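Local atomic coordinates of alpha-amylase (Eisenia fetida, PDB entry 6M4K), a protein that probably hydrolyses internal alpha-1,4-glucosidic linkages in starch-like polysaccharides, as a calcium-containing member of glycoside hydrolase family 13. Residues C34-S48 against M87-D101. Numbering follows the deposited sequence.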
loop_
_atom_site.group_PDB
_atom_site.type_symbol
_atom_site.label_atom_id
_atom_site.label_comp_id
_atom_site.label_asym_id
_atom_site.label_seq_id
_atom_site.Cartn_x
_atom_site.Cartn_y
_atom_site.Cartn_z
ATOM N N CYS A 34 15.967 -5.767 -0.470
ATOM C CA CYS A 34 16.106 -5.106 0.823
ATOM C C CYS A 34 17.376 -4.270 0.913
ATOM O O CYS A 34 17.372 -3.238 1.584
ATOM C CB CYS A 34 15.970 -6.113 1.969
ATOM S SG CYS A 34 14.225 -6.507 2.253
ATOM N N GLN A 35 18.448 -4.660 0.217
ATOM C CA GLN A 35 19.653 -3.833 0.211
ATOM C C GLN A 35 19.383 -2.494 -0.463
ATOM O O GLN A 35 19.755 -1.435 0.056
ATOM C CB GLN A 35 20.808 -4.556 -0.483
ATOM C CG GLN A 35 22.118 -3.781 -0.418
ATOM C CD GLN A 35 22.610 -3.603 1.006
ATOM O OE1 GLN A 35 23.116 -4.546 1.617
ATOM N NE2 GLN A 35 22.455 -2.400 1.547
ATOM N N TRP A 36 18.753 -2.529 -1.643
ATOM C CA TRP A 36 18.401 -1.300 -2.345
ATOM C C TRP A 36 17.462 -0.443 -1.502
ATOM O O TRP A 36 17.644 0.776 -1.387
ATOM C CB TRP A 36 17.764 -1.646 -3.703
ATOM C CG TRP A 36 17.613 -0.441 -4.594
ATOM C CD1 TRP A 36 18.467 -0.042 -5.593
ATOM C CD2 TRP A 36 16.570 0.543 -4.543
ATOM N NE1 TRP A 36 18.008 1.121 -6.165
ATOM C CE2 TRP A 36 16.849 1.505 -5.539
ATOM C CE3 TRP A 36 15.419 0.698 -3.759
ATOM C CZ2 TRP A 36 16.028 2.620 -5.761
ATOM C CZ3 TRP A 36 14.605 1.800 -3.975
ATOM C CH2 TRP A 36 14.915 2.752 -4.969
ATOM N N LEU A 37 16.456 -1.076 -0.901
ATOM C CA LEU A 37 15.505 -0.355 -0.068
ATOM C C LEU A 37 16.184 0.296 1.128
ATOM O O LEU A 37 15.886 1.446 1.458
ATOM C CB LEU A 37 14.403 -1.298 0.393
ATOM C CG LEU A 37 13.476 -1.753 -0.731
ATOM C CD1 LEU A 37 12.693 -2.987 -0.301
ATOM C CD2 LEU A 37 12.522 -0.639 -1.126
ATOM N N ALA A 38 17.087 -0.430 1.794
ATOM C CA ALA A 38 17.824 0.156 2.912
ATOM C C ALA A 38 18.661 1.346 2.458
ATOM O O ALA A 38 18.673 2.393 3.112
ATOM C CB ALA A 38 18.701 -0.911 3.575
ATOM N N ASP A 39 19.357 1.205 1.325
ATOM C CA ASP A 39 20.194 2.290 0.816
ATOM C C ASP A 39 19.378 3.534 0.497
ATOM O O ASP A 39 19.915 4.649 0.524
ATOM C CB ASP A 39 20.951 1.841 -0.438
ATOM C CG ASP A 39 22.014 0.796 -0.150
ATOM O OD1 ASP A 39 22.372 0.599 1.030
ATOM O OD2 ASP A 39 22.500 0.181 -1.121
ATOM N N HIS A 40 18.095 3.366 0.177
ATOM C CA HIS A 40 17.207 4.473 -0.139
ATOM C C HIS A 40 16.278 4.815 1.011
ATOM O O HIS A 40 15.357 5.625 0.849
ATOM C CB HIS A 40 16.450 4.188 -1.436
ATOM C CG HIS A 40 17.349 4.174 -2.627
ATOM N ND1 HIS A 40 18.140 3.092 -2.944
ATOM C CD2 HIS A 40 17.643 5.136 -3.534
ATOM C CE1 HIS A 40 18.860 3.375 -4.016
ATOM N NE2 HIS A 40 18.577 4.609 -4.393
ATOM N N ASN A 41 16.520 4.225 2.176
ATOM C CA ASN A 41 15.850 4.620 3.410
ATOM C C ASN A 41 14.332 4.461 3.346
ATOM O O ASN A 41 13.574 5.286 3.859
ATOM C CB ASN A 41 16.317 5.987 3.896
ATOM C CG ASN A 41 17.724 5.919 4.418
ATOM O OD1 ASN A 41 17.997 5.165 5.346
ATOM N ND2 ASN A 41 18.638 6.626 3.783
ATOM N N TYR A 42 13.899 3.359 2.741
ATOM C CA TYR A 42 12.553 2.854 2.946
ATOM C C TYR A 42 12.537 1.998 4.211
ATOM O O TYR A 42 13.539 1.379 4.571
ATOM C CB TYR A 42 12.152 1.978 1.763
ATOM C CG TYR A 42 11.814 2.717 0.483
ATOM C CD1 TYR A 42 10.516 3.131 0.232
ATOM C CD2 TYR A 42 12.779 2.967 -0.486
ATOM C CE1 TYR A 42 10.167 3.760 -0.959
ATOM C CE2 TYR A 42 12.441 3.607 -1.689
ATOM C CZ TYR A 42 11.136 3.998 -1.901
ATOM O OH TYR A 42 10.757 4.623 -3.077
ATOM N N CYS A 43 11.385 1.956 4.883
ATOM C CA CYS A 43 11.301 1.245 6.160
ATOM C C CYS A 43 10.927 -0.225 6.045
ATOM O O CYS A 43 11.305 -1.012 6.927
ATOM C CB CYS A 43 10.264 1.913 7.061
ATOM S SG CYS A 43 9.873 1.002 8.620
ATOM N N GLY A 44 10.167 -0.621 5.031
ATOM C CA GLY A 44 9.657 -1.979 5.037
ATOM C C GLY A 44 8.872 -2.294 3.783
ATOM O O GLY A 44 8.641 -1.434 2.925
ATOM N N VAL A 45 8.427 -3.546 3.721
ATOM C CA VAL A 45 7.841 -4.149 2.523
ATOM C C VAL A 45 6.587 -4.903 2.916
ATOM O O VAL A 45 6.627 -5.740 3.822
ATOM C CB VAL A 45 8.820 -5.141 1.868
ATOM C CG1 VAL A 45 8.141 -5.888 0.714
ATOM C CG2 VAL A 45 10.041 -4.416 1.388
ATOM N N GLN A 46 5.485 -4.638 2.220
ATOM C CA GLN A 46 4.314 -5.496 2.301
ATOM C C GLN A 46 4.458 -6.607 1.269
ATOM O O GLN A 46 4.663 -6.331 0.081
ATOM C CB GLN A 46 3.056 -4.695 1.993
ATOM C CG GLN A 46 1.776 -5.476 2.133
ATOM C CD GLN A 46 0.589 -4.662 1.726
ATOM O OE1 GLN A 46 0.370 -3.569 2.257
ATOM N NE2 GLN A 46 -0.187 -5.159 0.765
ATOM N N VAL A 47 4.356 -7.854 1.713
ATOM C CA VAL A 47 4.542 -9.019 0.851
ATOM C C VAL A 47 3.192 -9.666 0.570
ATOM O O VAL A 47 2.279 -9.651 1.404
ATOM C CB VAL A 47 5.533 -10.030 1.469
ATOM C CG1 VAL A 47 6.872 -9.373 1.732
ATOM C CG2 VAL A 47 4.964 -10.681 2.740
ATOM N N SER A 48 3.079 -10.272 -0.620
ATOM C CA SER A 48 1.854 -10.950 -1.024
ATOM C C SER A 48 1.566 -12.130 -0.090
ATOM O O SER A 48 2.477 -12.638 0.575
ATOM C CB SER A 48 2.002 -11.448 -2.467
ATOM O OG SER A 48 1.891 -10.376 -3.393
ATOM N N MET A 87 14.386 -14.501 3.503
ATOM C CA MET A 87 14.016 -13.122 3.202
ATOM C C MET A 87 13.832 -12.307 4.476
ATOM O O MET A 87 14.386 -11.213 4.608
ATOM C CB MET A 87 12.735 -13.117 2.363
ATOM C CG MET A 87 12.157 -11.744 2.098
ATOM S SD MET A 87 10.485 -11.829 1.440
ATOM C CE MET A 87 9.588 -12.474 2.859
ATOM N N VAL A 88 13.034 -12.821 5.414
ATOM C CA VAL A 88 12.768 -12.085 6.651
ATOM C C VAL A 88 14.065 -11.822 7.413
ATOM O O VAL A 88 14.316 -10.707 7.885
ATOM C CB VAL A 88 11.733 -12.832 7.514
ATOM C CG1 VAL A 88 11.596 -12.164 8.878
ATOM C CG2 VAL A 88 10.375 -12.880 6.822
ATOM N N THR A 89 14.902 -12.849 7.543
ATOM C CA THR A 89 16.157 -12.696 8.282
ATOM C C THR A 89 17.062 -11.649 7.633
ATOM O O THR A 89 17.569 -10.746 8.305
ATOM C CB THR A 89 16.862 -14.049 8.380
ATOM O OG1 THR A 89 16.037 -14.960 9.115
ATOM C CG2 THR A 89 18.206 -13.895 9.077
ATOM N N THR A 90 17.258 -11.742 6.314
ATOM C CA THR A 90 18.150 -10.822 5.615
ATOM C C THR A 90 17.616 -9.399 5.675
ATOM O O THR A 90 18.360 -8.441 5.927
ATOM C CB THR A 90 18.267 -11.264 4.156
ATOM O OG1 THR A 90 18.902 -12.545 4.089
ATOM C CG2 THR A 90 19.065 -10.247 3.343
ATOM N N CYS A 91 16.318 -9.244 5.423
ATOM C CA CYS A 91 15.718 -7.919 5.410
ATOM C C CYS A 91 15.775 -7.293 6.798
ATOM O O CYS A 91 16.200 -6.145 6.960
ATOM C CB CYS A 91 14.283 -8.004 4.876
ATOM S SG CYS A 91 14.201 -8.358 3.105
ATOM N N ASN A 92 15.385 -8.066 7.823
ATOM C CA ASN A 92 15.466 -7.573 9.195
ATOM C C ASN A 92 16.883 -7.153 9.559
ATOM O O ASN A 92 17.075 -6.120 10.210
ATOM C CB ASN A 92 14.967 -8.626 10.180
ATOM C CG ASN A 92 13.466 -8.766 10.180
ATOM O OD1 ASN A 92 12.771 -8.150 9.367
ATOM N ND2 ASN A 92 12.946 -9.575 11.105
ATOM N N ASN A 93 17.885 -7.943 9.157
ATOM C CA ASN A 93 19.269 -7.577 9.454
ATOM C C ASN A 93 19.672 -6.276 8.784
ATOM O O ASN A 93 20.569 -5.583 9.277
ATOM C CB ASN A 93 20.230 -8.699 9.060
ATOM C CG ASN A 93 20.172 -9.879 10.007
ATOM O OD1 ASN A 93 19.701 -9.748 11.135
ATOM N ND2 ASN A 93 20.651 -11.031 9.557
ATOM N N LEU A 94 19.045 -5.935 7.658
ATOM C CA LEU A 94 19.285 -4.666 6.979
ATOM C C LEU A 94 18.403 -3.536 7.482
ATOM O O LEU A 94 18.525 -2.411 6.987
ATOM C CB LEU A 94 19.069 -4.826 5.474
ATOM C CG LEU A 94 20.175 -5.595 4.762
ATOM C CD1 LEU A 94 19.689 -6.059 3.401
ATOM C CD2 LEU A 94 21.390 -4.701 4.612
ATOM N N GLY A 95 17.510 -3.803 8.430
ATOM C CA GLY A 95 16.624 -2.774 8.922
ATOM C C GLY A 95 15.485 -2.428 7.987
ATOM O O GLY A 95 15.014 -1.280 7.991
ATOM N N VAL A 96 15.040 -3.386 7.177
ATOM C CA VAL A 96 13.893 -3.227 6.285
ATOM C C VAL A 96 12.925 -4.343 6.654
ATOM O O VAL A 96 13.246 -5.526 6.493
ATOM C CB VAL A 96 14.303 -3.306 4.810
ATOM C CG1 VAL A 96 13.076 -3.191 3.919
ATOM C CG2 VAL A 96 15.300 -2.199 4.480
ATOM N N TYR A 97 11.764 -3.982 7.183
ATOM C CA TYR A 97 10.896 -4.959 7.829
ATOM C C TYR A 97 9.821 -5.499 6.886
ATOM O O TYR A 97 9.604 -4.983 5.787
ATOM C CB TYR A 97 10.334 -4.375 9.128
ATOM C CG TYR A 97 11.479 -3.959 10.029
ATOM C CD1 TYR A 97 12.481 -4.867 10.366
ATOM C CD2 TYR A 97 11.611 -2.653 10.468
ATOM C CE1 TYR A 97 13.558 -4.499 11.149
ATOM C CE2 TYR A 97 12.692 -2.274 11.272
ATOM C CZ TYR A 97 13.649 -3.210 11.599
ATOM O OH TYR A 97 14.718 -2.823 12.382
ATOM N N ILE A 98 9.151 -6.562 7.330
ATOM C CA ILE A 98 8.248 -7.352 6.495
ATOM C C ILE A 98 6.853 -7.322 7.102
ATOM O O ILE A 98 6.663 -7.713 8.264
ATOM C CB ILE A 98 8.739 -8.802 6.352
ATOM C CG1 ILE A 98 10.129 -8.849 5.717
ATOM C CG2 ILE A 98 7.739 -9.641 5.543
ATOM C CD1 ILE A 98 10.198 -8.322 4.279
ATOM N N TYR A 99 5.870 -6.906 6.304
ATOM C CA TYR A 99 4.464 -6.945 6.681
ATOM C C TYR A 99 3.757 -7.949 5.786
ATOM O O TYR A 99 3.808 -7.834 4.553
ATOM C CB TYR A 99 3.832 -5.558 6.554
ATOM C CG TYR A 99 4.692 -4.516 7.216
ATOM C CD1 TYR A 99 4.833 -4.477 8.596
ATOM C CD2 TYR A 99 5.452 -3.637 6.459
ATOM C CE1 TYR A 99 5.663 -3.545 9.206
ATOM C CE2 TYR A 99 6.289 -2.705 7.057
ATOM C CZ TYR A 99 6.387 -2.669 8.430
ATOM O OH TYR A 99 7.219 -1.743 9.022
ATOM N N VAL A 100 3.122 -8.927 6.391
ATOM C CA VAL A 100 2.478 -10.003 5.658
ATOM C C VAL A 100 1.044 -9.618 5.323
ATOM O O VAL A 100 0.290 -9.169 6.184
ATOM C CB VAL A 100 2.535 -11.302 6.474
ATOM C CG1 VAL A 100 1.492 -12.305 5.988
ATOM C CG2 VAL A 100 3.938 -11.896 6.395
ATOM N N ASP A 101 0.656 -9.829 4.065
ATOM C CA ASP A 101 -0.736 -9.724 3.635
ATOM C C ASP A 101 -1.477 -10.943 4.187
ATOM O O ASP A 101 -1.334 -12.067 3.687
ATOM C CB ASP A 101 -0.750 -9.676 2.111
ATOM C CG ASP A 101 -2.054 -9.200 1.519
ATOM O OD1 ASP A 101 -3.115 -9.365 2.138
ATOM O OD2 ASP A 101 -2.007 -8.685 0.369
HETATM O O HOH W 1 13.218 0.525 8.997
HETATM O O HOH W 2 0.346 -7.780 -0.319
#
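Strands 44-47 and 97-101, the second and third of the TIM barrel, lie side by side and parallel, and the helices that precede them, 27-39 and 81-93, are riveted together outside the barrel. Five backbone hydrogen bonds join the strands in a ladder, from Tyr97 N to Cys43 O (3.0 Å) through to Asp101 N and Val47 O. Gly44 CA packs against Tyr97 O at 3.1 Å and against the Tyr99 ring. On the helix-facing side, Val47 CG1 meets Ile98 CG2 at 3.9 Å, the two side chains crossing at about a right angle. Val96 fills the join between the layers: with CG1 anti to its own N (chi1 178°), that methyl reaches Gly44 CA and Cys34 SG, while CG2 touches Ala38 CB at 3.7 Å. Beside it the Cys34-Cys91 disulfide (SG-SG 2.0 Å, chi3 90°) links the helices. Inside the barrel, a water accepts from Gln46 NE2 (2.9 Å) and donates to Asp101 OD2 (2.6 Å). Tyr234 and Arg341 bind Gln46 OE1. The pairing thus couples an apolar layer between barrel and helices, fastened by the disulfide, to a polar interior where Arg198, Tyr67 and the water fix the Asp101 carboxylate.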